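Local coordinates for protein alpha-amylase/trypsin inhibitor (Eleusine coracana, PDB 1B1U) that inhibits both trypsin-like serine proteases and alpha-amylase, and may protect the seed against hydrolytic enzymes of its own and of outside origin, at residues A[78-81]-A[86-89]; A[91-96]-A[100-105]. All blocks are in the same frame, centred on the assembly; numbering follows the deposited sequence.

Interaction 1 joins residues 78-81, in the loop after strand 74-75, to residues 86-89 at the start of helix 87-93. Interaction 2 follows in series along the chain. It joins residues 91-96, at the far end of the same helix, to residues 100-105 in the loop beyond it. The two centres lie about 15 Å apart. They touch through a probable hydrogen bond from Arg91 NH1 to Leu79 O, and Leu79 also packs on Ala94. Helix 87-93 is therefore bonded at its start to the loop before it and packed at its end against the loop after it, within a small helical, disulfide-bonded inhibitor.

Interaction 1 of 2, residues A[78-81]-A[86-89]; sequences LLQD and PRQV
The carboxylate of Asp81 holds the start of helix 87-93 from the loop before it, yet its ion pair with Arg87 does not use the usual in-plane N-H bonds. The contact lies at the surface of the prolamin-clan inhibitor fold, at the N-terminus of this helix. Asp81 OD2 lies over one face of the Arg87 guanidinium, modelled 2.7 Å from NE. This is a salt bridge of charges alone, because no N-H points at the oxygen. OD2 sits too near Arg87 CZ in the model, so the exact distance is doubtful. The carboxylate and guanidinium planes are 26° apart, and the two side chains cross at about a right angle. Pro86 is at the N-cap position and has no polar side-chain atom. The backbone N of Arg87, the first residue of the helix, finds an acceptor in Asp81. Arg87 N donates to Asp81 OD1 over 2.9 Å with an angle of 153°, meeting the oxygen from above the carboxylate plane. A negative charge at a helix start probably suits the helix dipole. The Arg87 chain sets off with CG between the backbone N and the carbonyl carbon (chi1 56°), then bends at chi3, which brings NH2 to 3.5 Å from Gln80 CB. The amide of Gln80 turns elsewhere, with NE2 bonded to Arg77 O. One residue earlier, Leu79 centres an inverse gamma turn, and its side chain packs on Leu63 and Met64 of helix 53-64. Pro86 CB also comes to 3.6 Å from Asp81 OD1.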
loop_
_atom_site.group_PDB
_atom_site.type_symbol
_atom_site.label_atom_id
_atom_site.label_comp_id
_atom_site.label_asym_id
_atom_site.label_seq_id
_atom_site.Cartn_x
_atom_site.Cartn_y
_atom_site.Cartn_z
ATOM N N LEU A 78 -2.354 6.606 -5.071
ATOM C CA LEU A 78 -2.380 5.892 -6.335
ATOM C C LEU A 78 -3.734 5.187 -6.472
ATOM O O LEU A 78 -4.131 4.800 -7.573
ATOM C CB LEU A 78 -1.241 4.865 -6.369
ATOM C CG LEU A 78 0.171 5.249 -6.836
ATOM C CD1 LEU A 78 0.354 6.764 -6.805
ATOM C CD2 LEU A 78 1.206 4.548 -5.939
ATOM N N LEU A 79 -4.427 5.024 -5.345
ATOM C CA LEU A 79 -5.730 4.358 -5.304
ATOM C C LEU A 79 -6.850 5.278 -5.788
ATOM O O LEU A 79 -7.743 5.662 -5.027
ATOM C CB LEU A 79 -6.027 3.849 -3.876
ATOM C CG LEU A 79 -5.063 2.791 -3.276
ATOM C CD1 LEU A 79 -5.776 1.946 -2.233
ATOM C CD2 LEU A 79 -4.498 1.885 -4.362
ATOM N N GLN A 80 -6.773 5.615 -7.073
ATOM C CA GLN A 80 -7.725 6.485 -7.757
ATOM C C GLN A 80 -8.744 5.670 -8.587
ATOM O O GLN A 80 -8.413 4.637 -9.180
ATOM C CB GLN A 80 -6.961 7.458 -8.678
ATOM C CG GLN A 80 -5.869 8.290 -7.977
ATOM C CD GLN A 80 -4.736 8.742 -8.915
ATOM O OE1 GLN A 80 -4.832 8.632 -10.136
ATOM N NE2 GLN A 80 -3.659 9.255 -8.329
ATOM N N ASP A 81 -9.980 6.154 -8.628
ATOM C CA ASP A 81 -11.059 5.498 -9.359
ATOM C C ASP A 81 -10.631 4.900 -10.687
ATOM O O ASP A 81 -9.690 5.370 -11.322
ATOM C CB ASP A 81 -12.194 6.492 -9.633
ATOM C CG ASP A 81 -12.907 6.922 -8.377
ATOM O OD1 ASP A 81 -13.587 6.078 -7.758
ATOM O OD2 ASP A 81 -12.785 8.109 -8.006
ATOM N N PRO A 86 -14.117 1.883 -8.000
ATOM C CA PRO A 86 -14.037 3.129 -7.243
ATOM C C PRO A 86 -12.905 3.068 -6.242
ATOM O O PRO A 86 -12.574 1.999 -5.756
ATOM C CB PRO A 86 -15.392 3.221 -6.539
ATOM C CG PRO A 86 -16.015 1.873 -6.678
ATOM C CD PRO A 86 -15.469 1.305 -7.946
ATOM N N ARG A 87 -12.325 4.222 -5.924
ATOM C CA ARG A 87 -11.228 4.279 -4.971
ATOM C C ARG A 87 -11.658 3.921 -3.553
ATOM O O ARG A 87 -10.812 3.622 -2.717
ATOM C CB ARG A 87 -10.579 5.673 -4.982
ATOM C CG ARG A 87 -11.528 6.830 -4.711
ATOM C CD ARG A 87 -10.912 8.163 -5.147
ATOM N NE ARG A 87 -10.482 8.177 -6.550
ATOM C CZ ARG A 87 -10.374 9.279 -7.288
ATOM N NH1 ARG A 87 -10.664 10.460 -6.765
ATOM N NH2 ARG A 87 -9.955 9.212 -8.539
ATOM N N GLN A 88 -12.960 3.946 -3.275
ATOM C CA GLN A 88 -13.452 3.614 -1.933
ATOM C C GLN A 88 -13.513 2.105 -1.708
ATOM O O GLN A 88 -13.670 1.636 -0.581
ATOM C CB GLN A 88 -14.832 4.231 -1.684
ATOM C CG GLN A 88 -15.364 4.043 -0.247
ATOM C CD GLN A 88 -14.277 3.712 0.789
ATOM O OE1 GLN A 88 -13.311 4.456 0.951
ATOM N NE2 GLN A 88 -14.441 2.593 1.493
ATOM N N VAL A 89 -13.407 1.346 -2.790
ATOM C CA VAL A 89 -13.395 -0.103 -2.691
ATOM C C VAL A 89 -11.920 -0.417 -2.429
ATOM O O VAL A 89 -11.594 -1.171 -1.511
ATOM C CB VAL A 89 -13.903 -0.750 -4.008
ATOM C CG1 VAL A 89 -13.977 -2.263 -3.876
ATOM C CG2 VAL A 89 -15.291 -0.222 -4.320
#

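Interaction 2 of 2, residues A[91-96]-A[100-105]; sequences RAFAPK and EVECNL
Phe93, in the last turn of helix 87-93, meets Glu102 through its ring edge, in the helical, disulfide-bonded fold of the cereal inhibitor family. Before it in the chain, Arg91 leaves this contact for interaction 1. The Phe93 ring reaches the loop because CG stands anti to the backbone N (chi1 170°). Its CZ comes 3.5 Å from Glu102 CD, which lies near the ring plane. The ring and carboxylate planes are 78° apart. Glu102 OE1 is 3.6 Å from Phe93 CZ, and Glu102 OE2 is 3.7 Å from Phe93 CE1. The positively polarised ring edge thus faces a carboxylate, which is probably mildly favourable. Val24, Arg27 and Thr28 of helix 19-29 also touch this buried ring. After Phe93, Ala94 is the first residue to leave helical phi/psi, and it packs on Met64 of helix 53-64. Pro95 also touches Met64, and Lys96 closes the segment in a 3-10 turn. Lys96 O packs against Glu102 CB and CG in van der Waals contact, both at 3.3 Å, and it accepts a hydrogen bond from Thr99 OG1. Glu102 bends at chi2 (-67°), which brings its carboxylate to the ring. There the acid has three polar partners: OE1 pairs with Lys41 and bonds Tyr23 OH, and OE2 pairs with Arg27. With an alanine here in place of Glu102, Lys41 and Arg27 would probably lose this anionic mate and Tyr23 this hydrogen bond, and a gap would open at the ring edge. The next residue, Cys103, fastens the loop to helix 37-50, its SG joined to SG of Cys45.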
loop_
_atom_site.group_PDB
_atom_site.type_symbol
_atom_site.label_atom_id
_atom_site.label_comp_id
_atom_site.label_asym_id
_atom_site.label_seq_id
_atom_site.Cartn_x
_atom_site.Cartn_y
_atom_site.Cartn_z
ATOM N N ARG A 91 -9.597 1.664 -1.262
ATOM C CA ARG A 91 -9.256 2.191 0.046
ATOM C C ARG A 91 -9.676 1.205 1.117
ATOM O O ARG A 91 -8.963 0.994 2.095
ATOM C CB ARG A 91 -9.961 3.524 0.271
ATOM C CG ARG A 91 -9.076 4.722 0.036
ATOM C CD ARG A 91 -9.900 5.988 -0.148
ATOM N NE ARG A 91 -9.069 7.128 -0.520
ATOM C CZ ARG A 91 -8.442 7.258 -1.689
ATOM N NH1 ARG A 91 -8.543 6.316 -2.625
ATOM N NH2 ARG A 91 -7.712 8.335 -1.929
ATOM N N ALA A 92 -10.849 0.605 0.943
ATOM C CA ALA A 92 -11.354 -0.371 1.912
ATOM C C ALA A 92 -10.451 -1.614 2.009
ATOM O O ALA A 92 -10.268 -2.162 3.087
ATOM C CB ALA A 92 -12.783 -0.784 1.547
ATOM N N PHE A 93 -9.888 -2.067 0.894
ATOM C CA PHE A 93 -9.025 -3.235 0.960
ATOM C C PHE A 93 -7.590 -2.913 1.403
ATOM O O PHE A 93 -7.089 -3.519 2.345
ATOM C CB PHE A 93 -8.992 -3.972 -0.385
ATOM C CG PHE A 93 -7.943 -5.047 -0.451
ATOM C CD1 PHE A 93 -8.007 -6.143 0.397
ATOM C CD2 PHE A 93 -6.839 -4.915 -1.288
ATOM C CE1 PHE A 93 -6.985 -7.086 0.429
ATOM C CE2 PHE A 93 -5.806 -5.861 -1.266
ATOM C CZ PHE A 93 -5.885 -6.949 -0.395
ATOM N N ALA A 94 -6.942 -1.964 0.726
ATOM C CA ALA A 94 -5.556 -1.558 1.008
ATOM C C ALA A 94 -4.968 -1.875 2.379
ATOM O O ALA A 94 -3.950 -2.562 2.470
ATOM C CB ALA A 94 -5.382 -0.076 0.722
ATOM N N PRO A 95 -5.572 -1.356 3.467
ATOM C CA PRO A 95 -5.007 -1.664 4.795
ATOM C C PRO A 95 -5.014 -3.160 5.174
ATOM O O PRO A 95 -4.704 -3.527 6.308
ATOM C CB PRO A 95 -5.857 -0.839 5.774
ATOM C CG PRO A 95 -6.707 0.056 4.938
ATOM C CD PRO A 95 -6.761 -0.490 3.547
ATOM N N LYS A 96 -5.376 -4.022 4.233
ATOM C CA LYS A 96 -5.421 -5.446 4.523
ATOM C C LYS A 96 -4.200 -6.112 3.905
ATOM O O LYS A 96 -3.960 -7.298 4.110
ATOM C CB LYS A 96 -6.710 -6.078 3.962
ATOM C CG LYS A 96 -8.022 -5.440 4.428
ATOM C CD LYS A 96 -8.292 -5.696 5.897
ATOM C CE LYS A 96 -9.143 -4.580 6.516
ATOM N NZ LYS A 96 -8.997 -4.460 8.005
ATOM N N GLU A 100 -2.442 -11.678 7.364
ATOM C CA GLU A 100 -1.960 -13.036 7.133
ATOM C C GLU A 100 -2.444 -13.597 5.797
ATOM O O GLU A 100 -1.648 -14.084 4.997
ATOM C CB GLU A 100 -2.388 -13.944 8.301
ATOM C CG GLU A 100 -2.973 -15.300 7.908
ATOM C CD GLU A 100 -1.914 -16.330 7.545
ATOM O OE1 GLU A 100 -1.348 -16.955 8.473
ATOM O OE2 GLU A 100 -1.651 -16.520 6.332
ATOM N N VAL A 101 -3.749 -13.517 5.554
ATOM C CA VAL A 101 -4.315 -14.019 4.311
ATOM C C VAL A 101 -3.610 -13.330 3.167
ATOM O O VAL A 101 -3.433 -13.902 2.090
ATOM C CB VAL A 101 -5.818 -13.720 4.207
ATOM C CG1 VAL A 101 -6.188 -12.576 5.137
ATOM C CG2 VAL A 101 -6.181 -13.385 2.779
ATOM N N GLU A 102 -3.220 -12.085 3.402
ATOM C CA GLU A 102 -2.528 -11.334 2.381
ATOM C C GLU A 102 -1.022 -11.438 2.613
ATOM O O GLU A 102 -0.512 -12.555 2.724
ATOM C CB GLU A 102 -3.024 -9.887 2.367
ATOM C CG GLU A 102 -4.492 -9.760 1.947
ATOM C CD GLU A 102 -4.743 -10.134 0.486
ATOM O OE1 GLU A 102 -3.830 -9.950 -0.348
ATOM O OE2 GLU A 102 -5.857 -10.611 0.167
ATOM N N CYS A 103 -0.303 -10.321 2.708
ATOM C CA CYS A 103 1.149 -10.414 2.873
ATOM C C CYS A 103 1.619 -10.930 4.223
ATOM O O CYS A 103 2.774 -11.320 4.365
ATOM C CB CYS A 103 1.822 -9.074 2.579
ATOM S SG CYS A 103 1.236 -8.260 1.066
ATOM N N ASN A 104 0.730 -10.938 5.212
ATOM C CA ASN A 104 1.093 -11.420 6.539
ATOM C C ASN A 104 2.433 -10.829 6.960
ATOM O O ASN A 104 3.460 -11.514 6.916
ATOM C CB ASN A 104 1.190 -12.946 6.522
ATOM C CG ASN A 104 1.699 -13.511 7.827
ATOM O OD1 ASN A 104 1.064 -13.362 8.873
ATOM N ND2 ASN A 104 2.853 -14.162 7.774
ATOM N N LEU A 105 2.419 -9.555 7.356
ATOM C CA LEU A 105 3.633 -8.844 7.772
ATOM C C LEU A 105 3.379 -8.017 9.030
ATOM O O LEU A 105 2.408 -7.259 9.089
ATOM C CB LEU A 105 4.117 -7.909 6.646
ATOM C CG LEU A 105 4.716 -8.504 5.358
ATOM C CD1 LEU A 105 4.528 -7.537 4.194
ATOM C CD2 LEU A 105 6.196 -8.790 5.558
#